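Local coordinates for antibiotic biosynthesis monooxygenase (Shewanella loihica, PDB 2RIL), which probably acts as a monooxygenase and pairs with a second copy of itself as a small alpha/beta protein, at residues P5-N10 / V59-S64; F12-D17 / T53-N58; D31-Q36 / Y69-K74. All blocks are in the same frame, centred on the assembly; numbering follows the deposited sequence. Where two conformers were deposited one is given.

In the fold
Contacts 1 and 2 lie 19 Å apart between centres, on opposite sides of the chain's centre, and share strand 56-62; contact 1 pairs it with strand 6-12, contact 2 with the end of that strand and the loop after it. They meet where Asn10 N probably hydrogen-bonds Asn58 O at 2.9 Å, and both reach the second subunit. Contact 3 joins the two helices that follow these strands, its centre 12 Å from that of contact 1; the indole of Trp62 connects the two, its CH2 lying 3.5 Å from Ala71 CB. Contacts 2 and 3 do not touch, their nearest atoms about 8 Å apart. An acetate, probably from the crystallisation liquor, sits about 4 Å from the side chain of Ile61.

Contact 1 (P5-N10 / V59-S64); sequences PVTLIN and VAIWQS
From Val6 paired with Trp62 to Ile9 paired with Val59, two antiparallel strands run side by side, their short axes 4.5 Å apart at closest approach and 155° between their directions. Val6 and Trp62 exchange both backbone hydrogen bonds; the one from Trp62 N to Val6 O is 2.9 Å long and almost straight at 175°. Leu8 and Ala60 do the same two residues on, with Leu8 N 2.8 Å from Ala60 O. Just before the first bridge, Pro5, which has no N-H to give, instead brings its CA to 3.2 Å from Trp62 O in a CA-H...O contact, while its ring lies alongside the amide end of Gln63.

Thr7, Ile9, Val59 and Ile61 project from one face of the sheet. There Thr7 CG2 meets Val59 CG1 at 3.4 Å, tighter than usual for two carbons; CG1 is anti to Val59 N (chi1 -175°), the branch that reaches diagonally over to the threonine methyl. The second subunit packs here, its His45 against Thr7 and its Ile57 against Ile9, as expected of a dimeric alpha/beta barrel built from two ferredoxin-like subunits.

Val6, Leu8, Ala60 and Trp62 fill the other face, toward helix 65-79. In the conformer described, Val6 CG2 lies 3.9 Å from Trp62 CB, touching the base of the side chain and not the indole. Leu8 meets Ala60 through the beta carbons, 4.2 Å from CB to CB, and also approaches the pyrrole part of the indole obliquely. Phe68 and Tyr39 each stack edge-to-face with Trp62. Beyond the strand, Ser64 is the N-cap of helix 65-79, its OG accepting from Asp67 N.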
ATOM      1  N   PRO A   5       0.767 -16.650   4.176  1.00 11.09           N
ATOM      2  CA  PRO A   5       1.484 -15.383   4.043  1.00  9.64           C
ATOM      3  C   PRO A   5       0.529 -14.210   4.091  1.00  9.06           C
ATOM      4  O   PRO A   5      -0.626 -14.293   3.620  1.00 11.36           O
ATOM      5  CB  PRO A   5       2.187 -15.507   2.685  1.00 11.07           C
ATOM      6  CG  PRO A   5       2.403 -16.981   2.530  1.00 11.46           C
ATOM      7  CD  PRO A   5       1.135 -17.575   3.088  1.00 12.04           C
ATOM      8  N   VAL A   6       0.985 -13.144   4.738  0.50  8.54           N
ATOM      9  CA  VAL A   6       0.215 -11.908   4.881  0.50  8.44           C
ATOM     10  C   VAL A   6       1.066 -10.730   4.451  0.50  7.51           C
ATOM     11  O   VAL A   6       2.302 -10.809   4.398  0.50  6.87           O
ATOM     12  CB  VAL A   6      -0.299 -11.637   6.336  0.50  9.39           C
ATOM     13  CG1 VAL A   6      -1.285 -12.720   6.773  0.50  9.90           C
ATOM     14  CG2 VAL A   6       0.845 -11.525   7.346  0.50  9.93           C
ATOM     15  N   THR A   7       0.395  -9.623   4.163  1.00  6.75           N
ATOM     16  CA  THR A   7       1.053  -8.398   3.772  1.00  6.93           C
ATOM     17  C   THR A   7       0.768  -7.338   4.798  1.00  6.89           C
ATOM     18  O   THR A   7      -0.394  -7.066   5.093  1.00  8.12           O
ATOM     19  CB  THR A   7       0.553  -7.923   2.415  1.00  7.32           C
ATOM     20  OG1 THR A   7       0.809  -8.957   1.451  1.00  9.87           O
ATOM     21  CG2 THR A   7       1.253  -6.626   1.986  1.00  8.19           C
ATOM     22  N   LEU A   8       1.812  -6.711   5.343  1.00  6.47           N
ATOM     23  CA  LEU A   8       1.642  -5.513   6.156  1.00  7.22           C
ATOM     24  C   LEU A   8       1.643  -4.344   5.182  1.00  6.81           C
ATOM     25  O   LEU A   8       2.573  -4.220   4.404  1.00  8.39           O
ATOM     26  CB  LEU A   8       2.822  -5.384   7.129  1.00  8.69           C
ATOM     27  CG  LEU A   8       3.010  -4.032   7.829  1.00 10.64           C
ATOM     28  CD1 LEU A   8       1.925  -3.798   8.853  1.00 13.26           C
ATOM     29  CD2 LEU A   8       4.382  -3.830   8.412  1.00 13.53           C
ATOM     30  N   ILE A   9       0.632  -3.464   5.261  1.00  6.76           N
ATOM     31  CA  ILE A   9       0.704  -2.186   4.571  1.00  5.86           C
ATOM     32  C   ILE A   9       0.638  -1.121   5.655  1.00  6.86           C
ATOM     33  O   ILE A   9      -0.271  -1.135   6.500  1.00  8.12           O
ATOM     34  CB  ILE A   9      -0.385  -2.000   3.514  1.00  5.77           C
ATOM     35  CG1 ILE A   9      -0.358  -3.142   2.493  1.00  6.11           C
ATOM     36  CG2 ILE A   9      -0.175  -0.666   2.839  1.00  6.94           C
ATOM     37  CD1 ILE A   9      -1.502  -3.119   1.453  1.00  7.43           C
ATOM     38  N   ASN A  10       1.647  -0.254   5.656  1.00  7.03           N
ATOM     39  CA  ASN A  10       1.777   0.788   6.659  1.00  6.62           C
ATOM     40  C   ASN A  10       2.008   2.136   6.005  1.00  6.43           C
ATOM     41  O   ASN A  10       3.119   2.451   5.585  1.00  6.57           O
ATOM     42  CB  ASN A  10       2.931   0.463   7.615  1.00  6.69           C
ATOM     43  CG  ASN A  10       2.872   1.239   8.886  1.00  7.17           C
ATOM     44  OD1 ASN A  10       1.989   2.087   9.026  1.00  9.28           O
ATOM     45  ND2 ASN A  10       3.818   0.991   9.819  1.00  8.47           N
ATOM     46  N   VAL A  59       5.263  -1.803   2.388  1.00  5.85           N
ATOM     47  CA  VAL A  59       4.533  -3.012   2.054  1.00  6.49           C
ATOM     48  C   VAL A  59       5.467  -4.185   2.320  1.00  6.87           C
ATOM     49  O   VAL A  59       6.431  -4.355   1.600  1.00  8.10           O
ATOM     50  CB  VAL A  59       4.049  -3.007   0.607  1.00  6.72           C
ATOM     51  CG1 VAL A  59       3.154  -4.275   0.354  1.00  7.83           C
ATOM     52  CG2 VAL A  59       3.221  -1.754   0.240  1.00  8.39           C
ATOM     53  N   ALA A  60       5.184  -4.957   3.372  1.00  7.93           N
ATOM     54  CA  ALA A  60       6.061  -6.064   3.804  1.00  7.75           C
ATOM     55  C   ALA A  60       5.312  -7.376   3.760  1.00  7.27           C
ATOM     56  O   ALA A  60       4.104  -7.402   3.978  1.00  8.55           O
ATOM     57  CB  ALA A  60       6.530  -5.836   5.221  1.00  8.28           C
ATOM     58  N   ILE A  61       6.032  -8.454   3.507  0.50  7.46           N
ATOM     59  CA  ILE A  61       5.454  -9.775   3.437  0.50  7.24           C
ATOM     60  C   ILE A  61       5.995 -10.604   4.602  0.50  7.34           C
ATOM     61  O   ILE A  61       7.215 -10.621   4.873  0.50  7.45           O
ATOM     62  CB  ILE A  61       5.783 -10.497   2.136  0.50  7.96           C
ATOM     63  CG1 ILE A  61       5.644  -9.547   0.951  0.50  8.47           C
ATOM     64  CG2 ILE A  61       4.871 -11.745   1.997  0.50  8.82           C
ATOM     65  CD1 ILE A  61       4.249  -9.273   0.619  0.50 10.30           C
ATOM     66  N   TRP A  62       5.075 -11.253   5.298  1.00  6.90           N
ATOM     67  CA  TRP A  62       5.374 -12.112   6.433  1.00  7.13           C
ATOM     68  C   TRP A  62       4.824 -13.520   6.162  1.00  7.09           C
ATOM     69  O   TRP A  62       3.788 -13.679   5.525  1.00  7.80           O
ATOM     70  CB  TRP A  62       4.746 -11.543   7.708  1.00  8.71           C
ATOM     71  CG  TRP A  62       5.438 -10.339   8.203  1.00  8.43           C
ATOM     72  CD1 TRP A  62       5.314  -9.046   7.746  1.00  8.41           C
ATOM     73  CD2 TRP A  62       6.466 -10.316   9.186  1.00  7.81           C
ATOM     74  NE1 TRP A  62       6.167  -8.230   8.400  1.00  9.79           N
ATOM     75  CE2 TRP A  62       6.871  -8.976   9.322  1.00  8.73           C
ATOM     76  CE3 TRP A  62       7.034 -11.294  10.021  1.00  8.72           C
ATOM     77  CZ2 TRP A  62       7.826  -8.595  10.240  1.00 10.05           C
ATOM     78  CZ3 TRP A  62       7.976 -10.900  10.917  1.00  9.91           C
ATOM     79  CH2 TRP A  62       8.361  -9.570  11.021  1.00  9.23           C
ATOM     80  N   GLN A  63       5.479 -14.520   6.726  1.00  8.42           N
ATOM     81  CA  GLN A  63       5.043 -15.892   6.507  1.00  9.37           C
ATOM     82  C   GLN A  63       3.662 -16.218   7.089  1.00  9.12           C
ATOM     83  O   GLN A  63       2.947 -17.087   6.589  1.00  9.72           O
ATOM     84  CB  GLN A  63       6.072 -16.812   7.138  1.00 11.15           C
ATOM     85  CG  GLN A  63       5.830 -18.278   6.823  1.00 12.58           C
ATOM     86  CD  GLN A  63       6.216 -18.596   5.360  1.00 17.76           C
ATOM     87  OE1 GLN A  63       7.378 -18.357   4.945  1.00 21.91           O
ATOM     88  NE2 GLN A  63       5.251 -19.092   4.564  1.00 20.71           N
ATOM     89  N   SER A  64       3.280 -15.524   8.170  1.00  8.66           N
ATOM     90  CA  SER A  64       1.991 -15.719   8.817  1.00  8.39           C
ATOM     91  C   SER A  64       1.638 -14.554   9.663  1.00  8.53           C
ATOM     92  O   SER A  64       2.521 -13.775  10.066  1.00  8.49           O
ATOM     93  CB  SER A  64       2.051 -16.965   9.728  1.00  8.40           C
ATOM     94  OG  SER A  64       2.952 -16.803  10.794  1.00  9.74           O
TER

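Contact 2 (F12-D17 / T53-N58); sequences FKVPAD and TYQLIN
Val14 N and Gln55 N both donate to a single water, which in turn gives a hydrogen to Thr53 O. The two N-to-water distances are 2.9 Å, and the water is 2.8 Å from Thr53 O, a three-way grip that ties together backbones too far apart to bond directly. One step back toward the sheet the strands still pair: Phe12 N donates to Leu56 O over 2.8 Å at 165°. Leu56 O also touches Phe12 CB and lies at the edge of the phenyl ring, near its plane.

At its carbonyl end Phe12 is held differently: Phe12 O receives a CA-H...O contact from Tyr54 CA and lies at the edge of the tyrosine ring, 3.5 Å from CD1. Lys13 slants across the tyrosine side chain; CG, set by chi1 of -64°, lies 3.7 Å from Tyr54 CE1, and the extended chain carries CE along to the same ring atom, so it is the aliphatic part that does the touching. Thr53 CG2 sits over the centre of one face of the same ring, 3.7 Å above the plane.

These residues form the end of the sheet where strand 6-12 turns off into the loop leading to helix 19-33, the first beta-alpha connection of the ferredoxin-like fold. Val14 faces the other segment and sets CG2 anti to its carbonyl carbon, where that methyl meets Leu56 CD1 at 4.0 Å and also Gln55 CB. Ala22 of helix 19-33 packs on both Val14 and Leu56, closing the helix over the pair. The edge beyond Tyr54 belongs to the dimer: Tyr54 OH hydrogen-bonds Tyr54 OH of the second subunit, Tyr54 O accepts from Tyr94 OH of that subunit, and Thr53 OG1 bonds its Asn90.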
ATOM      1  N   PHE A  12       2.462   6.063   6.032  1.00  8.62           N
ATOM      2  CA  PHE A  12       2.986   7.054   6.970  1.00  8.66           C
ATOM      3  C   PHE A  12       2.675   8.504   6.577  1.00  9.44           C
ATOM      4  O   PHE A  12       2.911   8.904   5.459  1.00  9.41           O
ATOM      5  CB  PHE A  12       4.507   6.944   7.037  1.00  7.74           C
ATOM      6  CG  PHE A  12       5.011   5.656   7.650  1.00  8.99           C
ATOM      7  CD1 PHE A  12       5.093   5.510   8.988  1.00 12.87           C
ATOM      8  CD2 PHE A  12       5.424   4.598   6.865  1.00  9.88           C
ATOM      9  CE1 PHE A  12       5.554   4.345   9.563  1.00 13.20           C
ATOM     10  CE2 PHE A  12       5.879   3.446   7.433  1.00 10.28           C
ATOM     11  CZ  PHE A  12       5.935   3.317   8.791  1.00 11.65           C
ATOM     12  N   LYS A  13       2.231   9.295   7.551  1.00 11.00           N
ATOM     13  CA  LYS A  13       2.153  10.740   7.392  1.00 12.20           C
ATOM     14  C   LYS A  13       3.485  11.297   7.849  1.00 11.34           C
ATOM     15  O   LYS A  13       3.837  11.171   9.014  1.00 13.73           O
ATOM     16  CB  LYS A  13       1.007  11.328   8.190  1.00 13.01           C
ATOM     17  CG  LYS A  13      -0.328  10.834   7.688  1.00 14.51           C
ATOM     18  CD  LYS A  13      -1.502  11.547   8.358  1.00 16.00           C
ATOM     19  CE  LYS A  13      -2.794  11.036   7.844  1.00 18.90           C
ATOM     20  NZ  LYS A  13      -3.962  11.869   8.318  1.00 20.28           N
ATOM     21  N   VAL A  14       4.218  11.857   6.892  1.00 11.04           N
ATOM     22  CA  VAL A  14       5.565  12.395   7.107  1.00 13.00           C
ATOM     23  C   VAL A  14       5.490  13.913   7.265  1.00 15.23           C
ATOM     24  O   VAL A  14       4.907  14.597   6.424  1.00 15.37           O
ATOM     25  CB  VAL A  14       6.458  12.046   5.898  1.00 12.97           C
ATOM     26  CG1 VAL A  14       7.892  12.645   6.076  1.00 14.26           C
ATOM     27  CG2 VAL A  14       6.508  10.530   5.710  1.00 11.98           C
ATOM     28  N   PRO A  15       6.006  14.434   8.384  1.00 17.41           N
ATOM     29  CA  PRO A  15       6.054  15.896   8.559  1.00 18.05           C
ATOM     30  C   PRO A  15       6.795  16.603   7.458  1.00 17.52           C
ATOM     31  O   PRO A  15       7.788  16.073   6.907  1.00 18.12           O
ATOM     32  CB  PRO A  15       6.804  16.059   9.879  1.00 18.36           C
ATOM     33  CG  PRO A  15       6.491  14.852  10.618  1.00 18.72           C
ATOM     34  CD  PRO A  15       6.505  13.744   9.576  1.00 18.21           C
ATOM     35  N   ALA A  16       6.341  17.816   7.150  1.00 18.16           N
ATOM     36  CA  ALA A  16       6.965  18.624   6.136  1.00 17.85           C
ATOM     37  C   ALA A  16       8.478  18.691   6.365  1.00 17.28           C
ATOM     38  O   ALA A  16       8.969  18.942   7.491  1.00 17.44           O
ATOM     39  CB  ALA A  16       6.399  20.050   6.154  1.00 19.13           C
ATOM     40  N   ASP A  17       9.208  18.474   5.282  1.00 16.67           N
ATOM     41  CA  ASP A  17      10.628  18.597   5.252  1.00 16.64           C
ATOM     42  C   ASP A  17      11.389  17.533   6.043  1.00 17.23           C
ATOM     43  O   ASP A  17      12.618  17.661   6.153  1.00 20.43           O
ATOM     44  CB  ASP A  17      11.081  20.019   5.726  1.00 16.62           C
ATOM     45  CG  ASP A  17      12.300  20.514   4.963  1.00 19.05           C
ATOM     46  OD1 ASP A  17      12.483  20.090   3.816  1.00 21.45           O
ATOM     47  OD2 ASP A  17      13.088  21.318   5.515  1.00 20.15           O
ATOM     48  N   THR A  53      -0.768  12.507   0.696  1.00  9.74           N
ATOM     49  CA  THR A  53      -1.107  12.276   2.089  1.00 10.24           C
ATOM     50  C   THR A  53      -0.029  11.423   2.771  1.00  9.03           C
ATOM     51  O   THR A  53       0.397  11.716   3.886  1.00 10.26           O
ATOM     52  CB  THR A  53      -2.443  11.567   2.224  1.00 10.66           C
ATOM     53  OG1 THR A  53      -3.450  12.350   1.567  1.00 11.88           O
ATOM     54  CG2 THR A  53      -2.807  11.347   3.686  1.00 10.40           C
ATOM     55  N   TYR A  54       0.373  10.346   2.086  1.00  9.49           N
ATOM     56  CA  TYR A  54       1.326   9.404   2.645  1.00  7.92           C
ATOM     57  C   TYR A  54       2.599   9.448   1.793  1.00  8.01           C
ATOM     58  O   TYR A  54       2.661   8.810   0.733  1.00  8.67           O
ATOM     59  CB  TYR A  54       0.688   8.006   2.637  1.00  9.16           C
ATOM     60  CG  TYR A  54      -0.546   7.926   3.486  1.00  9.05           C
ATOM     61  CD1 TYR A  54      -0.485   8.144   4.842  1.00  8.67           C
ATOM     62  CD2 TYR A  54      -1.793   7.612   2.923  1.00  9.28           C
ATOM     63  CE1 TYR A  54      -1.621   8.045   5.646  1.00  8.39           C
ATOM     64  CE2 TYR A  54      -2.908   7.494   3.713  1.00  9.02           C
ATOM     65  CZ  TYR A  54      -2.832   7.746   5.065  1.00  8.69           C
ATOM     66  OH  TYR A  54      -3.973   7.649   5.843  1.00 10.68           O
ATOM     67  N   GLN A  55       3.615  10.201   2.224  0.50  8.08           N
ATOM     68  CA  GLN A  55       4.836  10.291   1.431  0.50  8.64           C
ATOM     69  C   GLN A  55       5.643   8.984   1.491  0.50  8.05           C
ATOM     70  O   GLN A  55       6.476   8.762   0.623  0.50  8.34           O
ATOM     71  CB  GLN A  55       5.732  11.454   1.854  0.50  9.23           C
ATOM     72  CG  GLN A  55       5.293  12.841   1.426  0.50  9.64           C
ATOM     73  CD  GLN A  55       6.394  13.841   1.680  0.50 10.38           C
ATOM     74  OE1 GLN A  55       7.410  13.838   0.993  0.50 12.96           O
ATOM     75  NE2 GLN A  55       6.191  14.707   2.666  0.50 13.43           N
ATOM     76  N   LEU A  56       5.394   8.150   2.510  1.00  7.76           N
ATOM     77  CA  LEU A  56       5.961   6.804   2.622  1.00  7.52           C
ATOM     78  C   LEU A  56       4.865   5.812   2.884  1.00  7.68           C
ATOM     79  O   LEU A  56       3.991   6.067   3.690  1.00  7.43           O
ATOM     80  CB  LEU A  56       6.980   6.670   3.750  1.00  8.66           C
ATOM     81  CG  LEU A  56       8.242   7.517   3.603  1.00  8.10           C
ATOM     82  CD1 LEU A  56       9.022   7.509   4.950  1.00  9.81           C
ATOM     83  CD2 LEU A  56       9.113   7.049   2.437  1.00  8.19           C
ATOM     84  N   ILE A  57       4.912   4.674   2.183  1.00  6.58           N
ATOM     85  CA  ILE A  57       4.055   3.532   2.482  1.00  6.26           C
ATOM     86  C   ILE A  57       4.882   2.283   2.407  1.00  6.62           C
ATOM     87  O   ILE A  57       5.484   2.005   1.358  1.00  7.24           O
ATOM     88  CB  ILE A  57       2.844   3.360   1.508  1.00  6.40           C
ATOM     89  CG1 ILE A  57       1.977   4.627   1.479  1.00  5.69           C
ATOM     90  CG2 ILE A  57       2.034   2.130   1.901  1.00  6.50           C
ATOM     91  CD1 ILE A  57       0.708   4.529   0.636  1.00  7.66           C
ATOM     92  N   ASN A  58       5.006   1.562   3.521  1.00  5.98           N
ATOM     93  CA  ASN A  58       5.728   0.299   3.496  1.00  5.47           C
ATOM     94  C   ASN A  58       4.784  -0.844   3.190  1.00  5.55           C
ATOM     95  O   ASN A  58       3.645  -0.894   3.683  1.00  6.88           O
ATOM     96  CB  ASN A  58       6.437   0.025   4.814  1.00  6.09           C
ATOM     97  CG  ASN A  58       7.366  -1.167   4.717  1.00  6.32           C
ATOM     98  OD1 ASN A  58       8.060  -1.322   3.690  1.00  7.89           O
ATOM     99  ND2 ASN A  58       7.404  -2.004   5.753  1.00  8.32           N
TER
HETATM  100  O   HOH W   1       3.094  12.246   4.243  1.00 11.21           O
HETATM  101  O   HOH W   2       3.879  14.955   4.179  1.00 34.18           O
HETATM  102  O   HOH W   3       8.069  15.840   3.777  1.00 30.52           O

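Contact 3 (D31-Q36 / Y69-K74); sequences DFMAQQ and YQAAQK
Ala71 meets two side chains with its one methyl: Gln36 CB and the selenium of Met33, a selenomethionine, each lie 3.8 Å from Ala71 CB, and Met33 CE is close by. Ala71 O sits at the edge of the Phe32 ring, in plane, 3.9 Å from CE2. Met33 gets there by a chain bent at chi2 and chi3, which brings the tip toward helix 65-79; on Ala72 the same CE comes near the backbone N. The two helices of the ferredoxin-like fold, both packed on the same side of its sheet, thus touch where helix 19-33 gives way to a type I turn, Met33 to Gln36. Lys74, a turn further on, lays CB against the ring edge of Phe32, 3.9 Å from CZ. Its chain also crosses Gln36 obliquely, CD being 3.5 Å from OE1. A water donates to Gln36 OE1 over 2.9 Å; its link to Lys74 NZ is doubtfully short. The other end of that amide is held: Gln36 NE2 lies over a face of the Phe32 ring and donates to Phe32 O at 3.1 Å, reaching it from the opposite face to Gln35 N.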
ATOM      1  N   ASP A  31      15.512  -3.043  10.329  1.00 11.55           N
ATOM      2  CA  ASP A  31      16.622  -3.856  10.776  1.00 12.10           C
ATOM      3  C   ASP A  31      16.234  -4.773  11.950  1.00 12.17           C
ATOM      4  O   ASP A  31      16.680  -5.913  11.993  1.00 14.39           O
ATOM      5  CB  ASP A  31      17.836  -2.992  11.126  1.00 13.07           C
ATOM      6  CG  ASP A  31      18.425  -2.277   9.920  1.00 14.86           C
ATOM      7  OD1 ASP A  31      18.093  -2.619   8.769  1.00 15.85           O
ATOM      8  OD2 ASP A  31      19.241  -1.346  10.125  1.00 19.31           O
ATOM      9  N   PHE A  32      15.388  -4.309  12.851  1.00 12.14           N
ATOM     10  CA  PHE A  32      14.887  -5.183  13.916  1.00 10.86           C
ATOM     11  C   PHE A  32      13.951  -6.243  13.352  1.00 11.95           C
ATOM     12  O   PHE A  32      14.093  -7.417  13.586  1.00 12.05           O
ATOM     13  CB  PHE A  32      14.128  -4.376  14.978  1.00 12.73           C
ATOM     14  CG  PHE A  32      13.560  -5.224  16.053  1.00 13.80           C
ATOM     15  CD1 PHE A  32      14.337  -5.586  17.161  1.00 16.42           C
ATOM     16  CD2 PHE A  32      12.265  -5.725  15.966  1.00 14.64           C
ATOM     17  CE1 PHE A  32      13.814  -6.414  18.133  1.00 17.01           C
ATOM     18  CE2 PHE A  32      11.739  -6.505  16.960  1.00 15.55           C
ATOM     19  CZ  PHE A  32      12.517  -6.852  18.046  1.00 16.77           C
HETATM   20  N   MSE A  33      12.984  -5.829  12.549  1.00 11.77           N
HETATM   21  CA  MSE A  33      11.975  -6.779  12.056  1.00 11.42           C
HETATM   22  C   MSE A  33      12.569  -7.845  11.147  1.00 12.17           C
HETATM   23  O   MSE A  33      12.131  -9.007  11.149  1.00 12.23           O
HETATM   24  CB  MSE A  33      10.890  -6.003  11.305  1.00 11.42           C
HETATM   25  CG  MSE A  33       9.988  -5.162  12.205  1.00 11.71           C
HETATM   26 SE   MSE A  33       9.150  -6.172  13.648  0.75 12.60          SE
HETATM   27  CE  MSE A  33       7.281  -6.111  13.032  1.00 13.43           C
ATOM     28  N   ALA A  34      13.609  -7.474  10.419  1.00 13.43           N
ATOM     29  CA  ALA A  34      14.203  -8.367   9.450  1.00 14.61           C
ATOM     30  C   ALA A  34      14.891  -9.546  10.102  1.00 15.72           C
ATOM     31  O   ALA A  34      15.152 -10.561   9.430  1.00 17.61           O
ATOM     32  CB  ALA A  34      15.172  -7.580   8.511  1.00 15.13           C
ATOM     33  N   GLN A  35      15.169  -9.424  11.397  1.00 15.67           N
ATOM     34  CA  GLN A  35      15.730 -10.497  12.212  1.00 16.27           C
ATOM     35  C   GLN A  35      14.742 -11.442  12.850  1.00 15.58           C
ATOM     36  O   GLN A  35      15.133 -12.424  13.521  1.00 16.46           O
ATOM     37  CB  GLN A  35      16.596  -9.875  13.324  1.00 17.70           C
ATOM     38  CG  GLN A  35      17.774  -9.133  12.731  1.00 22.52           C
ATOM     39  CD  GLN A  35      18.742 -10.118  12.076  1.00 29.78           C
ATOM     40  OE1 GLN A  35      19.156 -11.115  12.699  1.00 34.63           O
ATOM     41  NE2 GLN A  35      19.063  -9.879  10.806  1.00 34.03           N
ATOM     42  N   GLN A  36      13.461 -11.186  12.638  1.00 13.74           N
ATOM     43  CA  GLN A  36      12.411 -11.910  13.336  1.00 12.16           C
ATOM     44  C   GLN A  36      11.954 -13.081  12.517  1.00 12.19           C
ATOM     45  O   GLN A  36      11.918 -13.018  11.273  1.00 12.09           O
ATOM     46  CB  GLN A  36      11.245 -10.996  13.655  1.00 11.86           C
ATOM     47  CG  GLN A  36      11.644  -9.767  14.460  1.00 12.04           C
ATOM     48  CD  GLN A  36      12.392 -10.102  15.685  1.00 14.00           C
ATOM     49  OE1 GLN A  36      11.973 -10.958  16.492  1.00 15.26           O
ATOM     50  NE2 GLN A  36      13.508  -9.410  15.864  1.00 16.37           N
ATOM     51  N   TYR A  69       2.616 -10.793  14.369  1.00 10.06           N
ATOM     52  CA  TYR A  69       2.151 -10.314  15.674  1.00 11.57           C
ATOM     53  C   TYR A  69       3.196 -10.536  16.755  1.00 11.95           C
ATOM     54  O   TYR A  69       3.380  -9.686  17.614  1.00 12.65           O
ATOM     55  CB  TYR A  69       0.837 -10.955  16.092  1.00 13.33           C
ATOM     56  CG  TYR A  69      -0.335 -10.718  15.215  1.00 16.48           C
ATOM     57  CD1 TYR A  69      -0.671  -9.468  14.796  1.00 15.77           C
ATOM     58  CD2 TYR A  69      -1.189 -11.777  14.911  1.00 17.01           C
ATOM     59  CE1 TYR A  69      -1.809  -9.278  13.943  1.00 16.52           C
ATOM     60  CE2 TYR A  69      -2.294 -11.592  14.140  1.00 20.00           C
ATOM     61  CZ  TYR A  69      -2.600 -10.339  13.671  1.00 16.06           C
ATOM     62  OH  TYR A  69      -3.743 -10.246  12.898  1.00 20.15           O
ATOM     63  N   GLN A  70       3.852 -11.685  16.681  0.50 12.46           N
ATOM     64  CA  GLN A  70       4.935 -12.038  17.606  0.50 13.32           C
ATOM     65  C   GLN A  70       6.101 -10.987  17.504  0.50 12.51           C
ATOM     66  O   GLN A  70       6.608 -10.494  18.515  0.50 13.83           O
ATOM     67  CB  GLN A  70       5.325 -13.546  17.368  0.50 13.70           C
ATOM     68  CG  GLN A  70       4.189 -14.575  17.866  0.50 16.73           C
ATOM     69  CD  GLN A  70       4.276 -16.088  17.371  0.50 15.71           C
ATOM     70  OE1 GLN A  70       5.300 -16.546  16.856  0.50 19.34           O
ATOM     71  NE2 GLN A  70       3.162 -16.842  17.528  0.50 12.63           N
ATOM     72  N   ALA A  71       6.455 -10.593  16.268  1.00 12.22           N
ATOM     73  CA  ALA A  71       7.533  -9.664  15.962  1.00 11.67           C
ATOM     74  C   ALA A  71       7.132  -8.253  16.414  1.00 11.38           C
ATOM     75  O   ALA A  71       7.929  -7.515  16.996  1.00 12.04           O
ATOM     76  CB  ALA A  71       7.790  -9.661  14.472  1.00 12.64           C
ATOM     77  N   ALA A  72       5.873  -7.881  16.167  1.00 11.26           N
ATOM     78  CA  ALA A  72       5.375  -6.546  16.599  1.00 12.16           C
ATOM     79  C   ALA A  72       5.406  -6.364  18.134  1.00 13.20           C
ATOM     80  O   ALA A  72       5.775  -5.282  18.648  1.00 13.84           O
ATOM     81  CB  ALA A  72       3.954  -6.287  16.047  1.00 13.57           C
ATOM     82  N   GLN A  73       5.052  -7.418  18.865  1.00 13.76           N
ATOM     83  CA  GLN A  73       5.112  -7.405  20.337  1.00 14.26           C
ATOM     84  C   GLN A  73       6.561  -7.239  20.794  1.00 14.44           C
ATOM     85  O   GLN A  73       6.876  -6.405  21.658  1.00 14.65           O
ATOM     86  CB  GLN A  73       4.515  -8.693  20.903  1.00 15.92           C
ATOM     87  CG  GLN A  73       4.565  -8.724  22.465  1.00 16.51           C
ATOM     88  CD  GLN A  73       4.104 -10.012  23.179  1.00 20.86           C
ATOM     89  OE1 GLN A  73       3.153 -10.666  22.758  1.00 28.71           O
ATOM     90  NE2 GLN A  73       4.723 -10.303  24.363  1.00 27.13           N
ATOM     91  N   LYS A  74       7.467  -7.992  20.173  1.00 12.62           N
ATOM     92  CA  LYS A  74       8.899  -7.821  20.492  1.00 14.64           C
ATOM     93  C   LYS A  74       9.443  -6.429  20.190  1.00 14.58           C
ATOM     94  O   LYS A  74      10.255  -5.887  20.959  1.00 13.85           O
ATOM     95  CB  LYS A  74       9.767  -8.892  19.837  1.00 14.56           C
ATOM     96  CG  LYS A  74       9.495 -10.310  20.295  1.00 16.45           C
ATOM     97  CD  LYS A  74      10.546 -11.234  19.699  1.00 19.44           C
ATOM     98  CE  LYS A  74      10.323 -12.696  20.096  1.00 23.61           C
ATOM     99  NZ  LYS A  74       9.592 -13.521  19.075  1.00 27.07           N
TER
HETATM  100  O   HOH W   4       9.498 -12.377  16.800  1.00 15.73           O